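Local coordinates for protein sulfotransferase (Mycobacterium tuberculosis, PDB 2ZQ5) that probably transfers a sulfonate group, presumably from PAPS, to an acceptor that is not established, at residues Glu38-Leu43 / Gln180-Val185. Sequence-based numbering, arbitrary orientation.
Sequences EALGVL and QSLHSV
Leu182 projects from its loop against Ala39, Leu40 and Leu43 of helix 36-50. Its CB rests 3.7 Å from Ala39 CB and 4.0 Å from Leu40 N. With chi1 at -78°, CG is anti to the carbonyl carbon and leads on to Leu40, where it meets CB and CD1, each 4.0 Å away. Beyond the branch, Leu182 CD1 reaches CD2 of Leu43, one helical turn on from Ala39, at 4.2 Å. Leucine suits this place because its branched carbon CG packs on Leu40 while its CD1 methyl extends to Leu43, and Leu65 of helix 55-81 and Tyr187 pack on it too.

Ala39 suits the place where the CA atoms come closest, 5.7 Å between its CA and that of Leu182: its single methyl fits into the angle formed by the Leu182 carbonyl and the imidazole of His183. Ala39 CB lies 3.4 Å from Leu182 O, which accepts its hydrogen bond from Tyr196 OH, and 3.6 Å from His183 CE1, the ring meeting the methyl obliquely. The histidine is tied back to its own loop, ND1 donating to Ser181 O over 2.7 Å at 161°; the acceptor lies almost in the ring plane, which favours one rotation of the imidazole. The positive phi of Leu182, 57°, belongs to the bend that brings donor and acceptor together. Trp199 meets both this ring and Ala39. This is buried helix-to-loop packing, mainly apolar, joining an N-terminal helix to the connection between helices 175-178 and 194-201 within the helical surroundings of a sulfotransferase fold's parallel sheet.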
# COMPACT_ATOMS: atom_id res chain seq x y z
N GLU A 38 -8.90 -10.55 -14.74
CA GLU A 38 -7.78 -11.42 -15.08
C GLU A 38 -6.85 -11.51 -13.87
O GLU A 38 -6.37 -12.59 -13.51
CB GLU A 38 -6.97 -10.88 -16.27
CG GLU A 38 -5.94 -11.89 -16.79
CD GLU A 38 -4.91 -11.30 -17.74
OE1 GLU A 38 -5.18 -10.25 -18.35
OE2 GLU A 38 -3.82 -11.89 -17.88
N ALA A 39 -6.60 -10.36 -13.24
CA ALA A 39 -5.73 -10.32 -12.07
C ALA A 39 -6.25 -11.23 -10.97
O ALA A 39 -5.48 -12.00 -10.38
CB ALA A 39 -5.62 -8.88 -11.56
N LEU A 40 -7.54 -11.15 -10.69
CA LEU A 40 -8.14 -11.98 -9.64
C LEU A 40 -8.00 -13.47 -9.97
O LEU A 40 -7.68 -14.27 -9.10
CB LEU A 40 -9.61 -11.62 -9.46
CG LEU A 40 -10.37 -12.38 -8.36
CD1 LEU A 40 -9.64 -12.26 -7.02
CD2 LEU A 40 -11.78 -11.81 -8.26
N GLY A 41 -8.22 -13.82 -11.24
CA GLY A 41 -8.10 -15.21 -11.64
C GLY A 41 -6.69 -15.74 -11.47
O GLY A 41 -6.49 -16.85 -10.98
N VAL A 42 -5.71 -14.95 -11.89
CA VAL A 42 -4.31 -15.34 -11.76
C VAL A 42 -3.93 -15.47 -10.29
O VAL A 42 -3.24 -16.41 -9.89
CB VAL A 42 -3.39 -14.31 -12.44
CG1 VAL A 42 -1.94 -14.59 -12.09
CG2 VAL A 42 -3.59 -14.36 -13.95
N LEU A 43 -4.40 -14.53 -9.47
CA LEU A 43 -4.11 -14.55 -8.05
C LEU A 43 -4.73 -15.78 -7.37
O LEU A 43 -4.08 -16.43 -6.55
CB LEU A 43 -4.62 -13.26 -7.40
CG LEU A 43 -4.33 -13.04 -5.91
CD1 LEU A 43 -2.83 -13.10 -5.64
CD2 LEU A 43 -4.89 -11.68 -5.51
N GLN A 180 -8.37 -2.78 -5.20
CA GLN A 180 -9.64 -2.77 -5.93
C GLN A 180 -9.47 -3.34 -7.34
O GLN A 180 -10.41 -3.90 -7.91
CB GLN A 180 -10.20 -1.34 -6.02
CG GLN A 180 -10.70 -0.77 -4.70
CD GLN A 180 -11.43 0.54 -4.87
OE1 GLN A 180 -11.85 0.90 -5.97
NE2 GLN A 180 -11.61 1.27 -3.77
N SER A 181 -8.26 -3.20 -7.88
CA SER A 181 -7.91 -3.69 -9.21
C SER A 181 -7.17 -5.02 -9.14
O SER A 181 -6.77 -5.58 -10.17
CB SER A 181 -7.01 -2.68 -9.92
OG SER A 181 -7.59 -1.39 -9.99
N LEU A 182 -6.97 -5.52 -7.92
CA LEU A 182 -6.24 -6.76 -7.69
C LEU A 182 -4.83 -6.73 -8.27
O LEU A 182 -4.28 -7.75 -8.68
CB LEU A 182 -7.02 -7.98 -8.23
CG LEU A 182 -8.19 -8.51 -7.39
CD1 LEU A 182 -7.78 -8.65 -5.93
CD2 LEU A 182 -9.38 -7.57 -7.51
N HIS A 183 -4.25 -5.52 -8.32
CA HIS A 183 -2.88 -5.31 -8.78
C HIS A 183 -2.16 -4.75 -7.56
O HIS A 183 -2.33 -3.58 -7.21
CB HIS A 183 -2.80 -4.29 -9.92
CG HIS A 183 -3.18 -4.84 -11.26
ND1 HIS A 183 -4.47 -5.22 -11.58
CD2 HIS A 183 -2.45 -5.06 -12.38
CE1 HIS A 183 -4.52 -5.64 -12.83
NE2 HIS A 183 -3.30 -5.55 -13.34
N SER A 184 -1.34 -5.58 -6.91
CA SER A 184 -0.65 -5.15 -5.70
C SER A 184 0.53 -6.05 -5.38
O SER A 184 0.45 -7.27 -5.57
CB SER A 184 -1.64 -5.15 -4.53
OG SER A 184 -0.99 -4.86 -3.30
N VAL A 185 1.62 -5.47 -4.89
CA VAL A 185 2.77 -6.29 -4.52
C VAL A 185 2.65 -6.76 -3.08
O VAL A 185 3.56 -7.40 -2.54
CB VAL A 185 4.12 -5.53 -4.72
CG1 VAL A 185 4.36 -5.28 -6.20
CG2 VAL A 185 4.12 -4.23 -3.93